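Local coordinates for protein transcriptional regulator ComR (PDB 6HU8) that probably binds DNA as a peptide-responsive competence regulator of the RNPP family, here in its apo form, with a helix-turn-helix domain joined to a tetratricopeptide domain, at residues L37-K42 with L115-L120; S45-D50 with D70-P75. One frame throughout, in Å; residues are numbered along the deposited sequence.

Interaction 1 of 2, residues L37-K42 with L115-L120; sequences LIRIEK and LPEEEL
R39 on helix 34-41 faces E117 in the first turn of helix 117-131, with CA of R39 9.3 Å from CA of E117 and both CB atoms directed toward the other segment; the two side chains span this gap. The pair ties the Cro/C1-type helix-turn-helix domain to the tetratricopeptide domain of this RNPP-family regulator. R39 grips the carboxylate side-on: NE bonds OE1 of E117 at 2.6 Å, almost straight at 167°, and NH2 bonds OE2 of E117 at 2.8 Å. Each oxygen thus receives its own nitrogen, and both lie close to the guanidinium plane. The carboxylate is turned about 50° from that plane, and its oxygens are met from above rather than within its own plane. E117 reaches across because CG is anti to the backbone N (chi1 -158°) and the chain runs on extended, whereas the arginine bends at chi3; the two side chains cross at about a right angle. Both residues are buried, packed against I144 of helix 139-152, and the side chain of R39 also touches E143 and E44. The OG of S45 adds a second hydrogen bond to OE1 of E117, the oxygen already held by NE of R39.

Interaction 2 of 2, residues S45-D50 with D70-P75; sequences SLPSLD and DRIEIP
I72 turns its CB toward segment 45-50, with chi1 of 55° placing CG1 between the backbone N and carbonyl carbon while CG2 stands beside the N; this sets CG2 against L46 and P47 and lets CD1, at the end of the other branch, reach L49. L46 answers with CG anti to its own backbone N (chi1 -173°), which carries its CD1 to 3.8 Å from CG2 of I72. The same methyl of I72 meets the proline ring more loosely at CG of P47. The carbonyl oxygen of P47 lies near both branches, 3.6 Å from CG2 and 3.9 Å from CD1 of I72. At the start of helix 49-59, CD1 of I72 lies 3.9 Å from CA of L49 and 4.3 Å from CD1 of L49, a looser contact. One isoleucine therefore spans L46, P47 and L49, in a contact that joins the loop between two helices of the helix-turn-helix domain to the linker between helix 63-67 and helix 76-87. I7 of helix 3-17 packs against both P47 and I72, and L67 also touches I72. S48 turns its CB away from the linker; it is the N-cap residue of helix 49-59, and its OG pairs with OE2 of E118 and makes a weak bond to the backbone N of K51. Beside the apolar patch the two backbones are joined through a water, which donates to P47 O at 3.0 Å and to I72 O at 2.8 Å.

Interactions 1 and 2 lie with their centres about 9 Å apart at one junction between the helix-turn-helix and tetratricopeptide domains, and segments 45-50 and 115-120 touch directly. The two serine bonds join them, both probable hydrogen bonds: 2.9 Å from S45 OG to E117 OE1 and 2.5 Å from S48 OG to E118 OE2. Between them P116 packs its CB 3.4 Å from L46 O. The loop that meets the interdomain linker in interaction 2 is thus also held to the start of helix 117-131, the helix bearing the acid of interaction 1. A backbone hydrogen bond between R39 and S45 also ties segments 37-42 and 45-50 within the helix-turn-helix domain.

Interaction 1 of 2, residues L37-K42 with L115-L120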
ATOM      1  N   LEU A  37     -19.212  -9.379   1.034  1.00 34.36           N
ATOM      2  CA  LEU A  37     -20.412  -9.717   1.819  1.00 32.74           C
ATOM      3  C   LEU A  37     -20.519 -11.220   2.070  1.00 34.49           C
ATOM      4  O   LEU A  37     -20.744 -11.644   3.196  1.00 33.55           O
ATOM      5  CB  LEU A  37     -21.686  -9.203   1.125  1.00 29.49           C
ATOM      6  CG  LEU A  37     -23.018  -9.536   1.840  1.00 35.42           C
ATOM      7  CD1 LEU A  37     -23.031  -9.025   3.287  1.00 34.61           C
ATOM      8  CD2 LEU A  37     -24.193  -8.945   1.079  1.00 31.48           C
ATOM      9  N   ILE A  38     -20.368 -12.039   1.030  1.00 32.55           N
ATOM     10  CA  ILE A  38     -20.403 -13.493   1.230  1.00 35.32           C
ATOM     11  C   ILE A  38     -19.417 -14.030   2.295  1.00 34.13           C
ATOM     12  O   ILE A  38     -19.777 -14.900   3.081  1.00 34.33           O
ATOM     13  CB  ILE A  38     -20.152 -14.223  -0.106  1.00 38.85           C
ATOM     14  CG1 ILE A  38     -21.371 -14.034  -1.012  1.00 32.23           C
ATOM     15  CG2 ILE A  38     -19.976 -15.712   0.114  1.00 40.47           C
ATOM     16  CD1 ILE A  38     -21.139 -14.502  -2.448  1.00 36.20           C
ATOM     17  N   ARG A  39     -18.185 -13.520   2.321  1.00 32.90           N
ATOM     18  CA  ARG A  39     -17.197 -13.981   3.288  1.00 36.11           C
ATOM     19  C   ARG A  39     -17.625 -13.589   4.705  1.00 35.19           C
ATOM     20  O   ARG A  39     -17.388 -14.329   5.669  1.00 36.32           O
ATOM     21  CB  ARG A  39     -15.801 -13.410   2.966  1.00 38.45           C
ATOM     22  CG  ARG A  39     -15.122 -14.099   1.778  1.00 34.66           C
ATOM     23  CD  ARG A  39     -13.666 -13.682   1.604  1.00 33.82           C
ATOM     24  NE  ARG A  39     -13.509 -12.270   1.265  1.00 38.07           N
ATOM     25  CZ  ARG A  39     -13.481 -11.803   0.021  1.00 38.23           C
ATOM     26  NH1 ARG A  39     -13.618 -12.643  -1.006  1.00 36.24           N
ATOM     27  NH2 ARG A  39     -13.336 -10.504  -0.199  1.00 34.59           N
ATOM     28  N   ILE A  40     -18.268 -12.432   4.829  1.00 35.85           N
ATOM     29  CA  ILE A  40     -18.780 -11.997   6.137  1.00 34.23           C
ATOM     30  C   ILE A  40     -19.920 -12.912   6.575  1.00 38.17           C
ATOM     31  O   ILE A  40     -19.892 -13.460   7.682  1.00 35.13           O
ATOM     32  CB  ILE A  40     -19.260 -10.519   6.097  1.00 35.66           C
ATOM     33  CG1 ILE A  40     -18.065  -9.570   5.930  1.00 35.52           C
ATOM     34  CG2 ILE A  40     -20.108 -10.170   7.339  1.00 30.86           C
ATOM     35  CD1 ILE A  40     -18.469  -8.132   5.651  1.00 35.78           C
ATOM     36  N   GLU A  41     -20.911 -13.111   5.697  1.00 34.20           N
ATOM     37  CA  GLU A  41     -22.071 -13.931   6.048  1.00 36.98           C
ATOM     38  C   GLU A  41     -21.696 -15.383   6.325  1.00 39.84           C
ATOM     39  O   GLU A  41     -22.395 -16.062   7.072  1.00 37.57           O
ATOM     40  CB  GLU A  41     -23.139 -13.876   4.947  1.00 27.38           C
ATOM     41  CG  GLU A  41     -23.784 -12.477   4.810  1.00 35.74           C
ATOM     42  CD  GLU A  41     -24.961 -12.432   3.833  1.00 40.50           C
ATOM     43  OE1 GLU A  41     -25.159 -13.406   3.080  1.00 42.57           O
ATOM     44  OE2 GLU A  41     -25.691 -11.416   3.816  1.00 41.16           O
ATOM     45  N   LYS A  42     -20.587 -15.854   5.757  1.00 39.39           N
ATOM     46  CA  LYS A  42     -20.166 -17.241   5.972  1.00 38.54           C
ATOM     47  C   LYS A  42     -19.261 -17.381   7.195  1.00 39.36           C
ATOM     48  O   LYS A  42     -18.816 -18.478   7.504  1.00 42.15           O
ATOM     49  CB  LYS A  42     -19.429 -17.788   4.746  1.00 42.89           C
ATOM     50  CG  LYS A  42     -20.314 -18.236   3.594  1.00 51.20           C
ATOM     51  CD  LYS A  42     -19.464 -18.646   2.401  1.00 49.49           C
ATOM     52  CE  LYS A  42     -20.221 -19.552   1.446  1.00 60.57           C
ATOM     53  NZ  LYS A  42     -21.656 -19.164   1.295  1.00 55.31           N
ATOM     54  N   LEU A 115      -9.244  -8.990  13.651  1.00 36.69           N
ATOM     55  CA  LEU A 115      -8.964  -8.051  12.560  1.00 38.41           C
ATOM     56  C   LEU A 115      -9.912  -8.263  11.377  1.00 35.35           C
ATOM     57  O   LEU A 115     -10.231  -9.403  11.021  1.00 36.29           O
ATOM     58  CB  LEU A 115      -7.502  -8.170  12.073  1.00 35.62           C
ATOM     59  CG  LEU A 115      -6.408  -7.693  13.039  1.00 37.57           C
ATOM     60  CD1 LEU A 115      -4.988  -8.000  12.529  1.00 34.52           C
ATOM     61  CD2 LEU A 115      -6.542  -6.205  13.351  1.00 37.19           C
ATOM     62  N   PRO A 116     -10.391  -7.158  10.783  1.00 34.31           N
ATOM     63  CA  PRO A 116     -11.190  -7.275   9.560  1.00 35.41           C
ATOM     64  C   PRO A 116     -10.312  -7.610   8.358  1.00 35.97           C
ATOM     65  O   PRO A 116      -9.082  -7.571   8.427  1.00 36.92           O
ATOM     66  CB  PRO A 116     -11.808  -5.883   9.403  1.00 34.49           C
ATOM     67  CG  PRO A 116     -10.801  -4.972  10.014  1.00 35.60           C
ATOM     68  CD  PRO A 116     -10.211  -5.750  11.188  1.00 36.05           C
ATOM     69  N   GLU A 117     -10.966  -7.912   7.248  1.00 37.10           N
ATOM     70  CA  GLU A 117     -10.304  -8.354   6.034  1.00 39.30           C
ATOM     71  C   GLU A 117      -9.233  -7.384   5.543  1.00 34.99           C
ATOM     72  O   GLU A 117      -8.160  -7.807   5.111  1.00 34.82           O
ATOM     73  CB  GLU A 117     -11.354  -8.561   4.956  1.00 39.08           C
ATOM     74  CG  GLU A 117     -10.970  -9.460   3.836  1.00 43.70           C
ATOM     75  CD  GLU A 117     -12.184  -9.756   2.963  1.00 39.59           C
ATOM     76  OE1 GLU A 117     -12.939 -10.716   3.266  1.00 41.98           O
ATOM     77  OE2 GLU A 117     -12.387  -9.001   1.988  1.00 39.88           O
ATOM     78  N   GLU A 118      -9.529  -6.091   5.594  1.00 32.49           N
ATOM     79  CA  GLU A 118      -8.606  -5.096   5.051  1.00 35.39           C
ATOM     80  C   GLU A 118      -7.312  -4.984   5.847  1.00 37.58           C
ATOM     81  O   GLU A 118      -6.255  -4.717   5.284  1.00 35.62           O
ATOM     82  CB  GLU A 118      -9.263  -3.721   4.999  1.00 36.55           C
ATOM     83  CG  GLU A 118     -10.584  -3.699   4.294  1.00 42.60           C
ATOM     84  CD  GLU A 118     -11.766  -3.869   5.246  1.00 44.64           C
ATOM     85  OE1 GLU A 118     -11.894  -4.952   5.878  1.00 40.97           O
ATOM     86  OE2 GLU A 118     -12.563  -2.903   5.335  1.00 41.74           O
ATOM     87  N   GLU A 119      -7.403  -5.136   7.165  1.00 35.87           N
ATOM     88  CA  GLU A 119      -6.211  -5.114   7.991  1.00 36.41           C
ATOM     89  C   GLU A 119      -5.374  -6.355   7.726  1.00 38.27           C
ATOM     90  O   GLU A 119      -4.141  -6.276   7.601  1.00 37.35           O
ATOM     91  CB  GLU A 119      -6.573  -5.015   9.477  1.00 37.86           C
ATOM     92  CG  GLU A 119      -7.181  -3.661   9.876  1.00 35.59           C
ATOM     93  CD  GLU A 119      -6.226  -2.483   9.656  1.00 41.83           C
ATOM     94  OE1 GLU A 119      -4.999  -2.630   9.896  1.00 43.69           O
ATOM     95  OE2 GLU A 119      -6.699  -1.398   9.245  1.00 43.06           O
ATOM     96  N   LEU A 120      -6.049  -7.495   7.628  1.00 35.31           N
ATOM     97  CA  LEU A 120      -5.379  -8.760   7.385  1.00 34.13           C
ATOM     98  C   LEU A 120      -4.676  -8.738   6.048  1.00 36.42           C
ATOM     99  O   LEU A 120      -3.575  -9.267   5.934  1.00 33.66           O
ATOM    100  CB  LEU A 120      -6.379  -9.918   7.426  1.00 32.58           C
ATOM    101  CG  LEU A 120      -6.844 -10.306   8.837  1.00 34.14           C
ATOM    102  CD1 LEU A 120      -8.014 -11.295   8.789  1.00 35.62           C
ATOM    103  CD2 LEU A 120      -5.667 -10.891   9.602  1.00 34.17           C
TER

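Interaction 2 of 2, residues S45-D50 with D70-P75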
ATOM      1  N   SER A  45     -14.782 -13.752   7.294  1.00 39.10           N
ATOM      2  CA  SER A  45     -14.080 -12.564   7.743  1.00 38.26           C
ATOM      3  C   SER A  45     -14.978 -11.666   8.565  1.00 38.69           C
ATOM      4  O   SER A  45     -16.211 -11.765   8.519  1.00 35.43           O
ATOM      5  CB  SER A  45     -13.488 -11.789   6.561  1.00 47.50           C
ATOM      6  OG  SER A  45     -14.425 -11.643   5.524  1.00 47.77           O
ATOM      7  N   LEU A  46     -14.323 -10.794   9.320  1.00 38.22           N
ATOM      8  CA  LEU A  46     -14.976  -9.861  10.209  1.00 35.42           C
ATOM      9  C   LEU A  46     -15.214  -8.576   9.444  1.00 37.81           C
ATOM     10  O   LEU A  46     -14.326  -8.120   8.725  1.00 37.54           O
ATOM     11  CB  LEU A  46     -14.086  -9.598  11.436  1.00 36.19           C
ATOM     12  CG  LEU A  46     -14.645  -8.768  12.591  1.00 39.27           C
ATOM     13  CD1 LEU A  46     -15.761  -9.527  13.283  1.00 36.36           C
ATOM     14  CD2 LEU A  46     -13.537  -8.392  13.597  1.00 38.15           C
ATOM     15  N   PRO A  47     -16.398  -7.963   9.602  1.00 35.00           N
ATOM     16  CA  PRO A  47     -16.537  -6.653   8.958  1.00 34.03           C
ATOM     17  C   PRO A  47     -15.723  -5.569   9.657  1.00 40.33           C
ATOM     18  O   PRO A  47     -15.657  -5.519  10.905  1.00 37.04           O
ATOM     19  CB  PRO A  47     -18.026  -6.352   9.075  1.00 35.87           C
ATOM     20  CG  PRO A  47     -18.496  -7.163  10.223  1.00 37.42           C
ATOM     21  CD  PRO A  47     -17.611  -8.369  10.327  1.00 35.61           C
ATOM     22  N   SER A  48     -15.096  -4.714   8.850  1.00 37.05           N
ATOM     23  CA  SER A  48     -14.464  -3.504   9.356  1.00 40.25           C
ATOM     24  C   SER A  48     -15.578  -2.540   9.706  1.00 39.40           C
ATOM     25  O   SER A  48     -16.749  -2.774   9.347  1.00 35.65           O
ATOM     26  CB  SER A  48     -13.506  -2.890   8.318  1.00 41.86           C
ATOM     27  OG  SER A  48     -14.192  -2.513   7.128  1.00 34.29           O
ATOM     28  N   LEU A  49     -15.225  -1.467  10.398  1.00 36.80           N
ATOM     29  CA  LEU A  49     -16.196  -0.461  10.779  1.00 40.90           C
ATOM     30  C   LEU A  49     -16.820   0.184   9.550  1.00 40.57           C
ATOM     31  O   LEU A  49     -18.024   0.421   9.518  1.00 39.24           O
ATOM     32  CB  LEU A  49     -15.545   0.604  11.659  1.00 44.89           C
ATOM     33  CG  LEU A  49     -16.463   1.730  12.138  1.00 49.64           C
ATOM     34  CD1 LEU A  49     -17.724   1.153  12.746  1.00 50.42           C
ATOM     35  CD2 LEU A  49     -15.748   2.627  13.145  1.00 47.68           C
ATOM     36  N   ASP A  50     -15.995   0.467   8.547  1.00 39.33           N
ATOM     37  CA  ASP A  50     -16.487   1.057   7.304  1.00 44.01           C
ATOM     38  C   ASP A  50     -17.500   0.152   6.627  1.00 39.51           C
ATOM     39  O   ASP A  50     -18.564   0.602   6.221  1.00 38.71           O
ATOM     40  CB  ASP A  50     -15.345   1.339   6.326  1.00 46.25           C
ATOM     41  CG  ASP A  50     -14.422   2.447   6.800  1.00 53.29           C
ATOM     42  OD1 ASP A  50     -14.883   3.331   7.559  1.00 53.62           O
ATOM     43  OD2 ASP A  50     -13.235   2.422   6.406  1.00 60.78           O
ATOM     44  N   ASP A  70     -21.820  -8.708  20.366  1.00 52.17           N
ATOM     45  CA  ASP A  70     -20.523  -8.895  19.700  1.00 50.76           C
ATOM     46  C   ASP A  70     -19.870  -7.558  19.393  1.00 52.56           C
ATOM     47  O   ASP A  70     -20.559  -6.546  19.280  1.00 53.16           O
ATOM     48  CB  ASP A  70     -20.678  -9.696  18.395  1.00 48.58           C
ATOM     49  CG  ASP A  70     -21.109 -11.128  18.632  1.00 50.04           C
ATOM     50  OD1 ASP A  70     -20.556 -11.763  19.552  1.00 48.99           O
ATOM     51  OD2 ASP A  70     -21.987 -11.623  17.884  1.00 47.63           O
ATOM     52  N   ARG A  71     -18.546  -7.555  19.244  1.00 52.18           N
ATOM     53  CA  ARG A  71     -17.811  -6.330  18.915  1.00 54.23           C
ATOM     54  C   ARG A  71     -16.898  -6.515  17.711  1.00 50.22           C
ATOM     55  O   ARG A  71     -16.532  -7.639  17.375  1.00 49.98           O
ATOM     56  CB  ARG A  71     -16.990  -5.870  20.115  1.00 54.21           C
ATOM     57  CG  ARG A  71     -17.799  -5.790  21.393  1.00 59.45           C
ATOM     58  CD  ARG A  71     -16.938  -6.032  22.611  1.00 60.70           C
ATOM     59  NE  ARG A  71     -16.030  -4.918  22.863  1.00 69.67           N
ATOM     60  CZ  ARG A  71     -14.801  -5.053  23.352  1.00 73.41           C
ATOM     61  NH1 ARG A  71     -14.325  -6.261  23.638  1.00 71.79           N
ATOM     62  NH2 ARG A  71     -14.044  -3.982  23.553  1.00 75.69           N
ATOM     63  N   ILE A  72     -16.544  -5.408  17.061  1.00 51.13           N
ATOM     64  CA  ILE A  72     -15.572  -5.418  15.968  1.00 47.20           C
ATOM     65  C   ILE A  72     -14.427  -4.451  16.224  1.00 52.62           C
ATOM     66  O   ILE A  72     -13.630  -4.176  15.323  1.00 48.89           O
ATOM     67  CB  ILE A  72     -16.197  -5.037  14.623  1.00 42.98           C
ATOM     68  CG1 ILE A  72     -16.897  -3.683  14.744  1.00 48.44           C
ATOM     69  CG2 ILE A  72     -17.141  -6.128  14.152  1.00 45.88           C
ATOM     70  CD1 ILE A  72     -17.274  -3.079  13.417  1.00 46.48           C
ATOM     71  N   GLU A  73     -14.342  -3.919  17.440  1.00 50.93           N
ATOM     72  CA  GLU A  73     -13.325  -2.915  17.700  1.00 53.12           C
ATOM     73  C   GLU A  73     -11.944  -3.527  17.946  1.00 56.32           C
ATOM     74  O   GLU A  73     -11.796  -4.643  18.464  1.00 51.53           O
ATOM     75  CB  GLU A  73     -13.731  -2.025  18.877  1.00 58.22           C
ATOM     76  CG  GLU A  73     -13.559  -2.645  20.236  1.00 60.65           C
ATOM     77  CD  GLU A  73     -14.134  -1.756  21.314  1.00 67.91           C
ATOM     78  OE1 GLU A  73     -15.127  -1.054  21.022  1.00 70.00           O
ATOM     79  OE2 GLU A  73     -13.599  -1.751  22.442  1.00 73.67           O
ATOM     80  N   ILE A  74     -10.937  -2.754  17.561  1.00 53.86           N
ATOM     81  CA  ILE A  74      -9.558  -3.190  17.527  1.00 49.66           C
ATOM     82  C   ILE A  74      -8.794  -2.449  18.622  1.00 49.73           C
ATOM     83  O   ILE A  74      -8.937  -1.239  18.771  1.00 48.35           O
ATOM     84  CB  ILE A  74      -8.951  -2.922  16.130  1.00 47.03           C
ATOM     85  CG1 ILE A  74      -9.866  -3.498  15.038  1.00 44.20           C
ATOM     86  CG2 ILE A  74      -7.536  -3.472  16.018  1.00 46.01           C
ATOM     87  CD1 ILE A  74      -9.454  -3.092  13.625  1.00 44.02           C
ATOM     88  N   PRO A  75      -8.019  -3.184  19.428  1.00 50.20           N
ATOM     89  CA  PRO A  75      -7.281  -2.560  20.539  1.00 47.01           C
ATOM     90  C   PRO A  75      -6.260  -1.509  20.077  1.00 50.54           C
ATOM     91  O   PRO A  75      -5.683  -1.648  18.999  1.00 44.37           O
ATOM     92  CB  PRO A  75      -6.571  -3.749  21.202  1.00 46.96           C
ATOM     93  CG  PRO A  75      -7.388  -4.953  20.817  1.00 51.96           C
ATOM     94  CD  PRO A  75      -7.911  -4.656  19.433  1.00 47.62           C
TER
HETATM   95  O   HOH W   1     -13.359  -4.643  12.596  1.00 36.42           O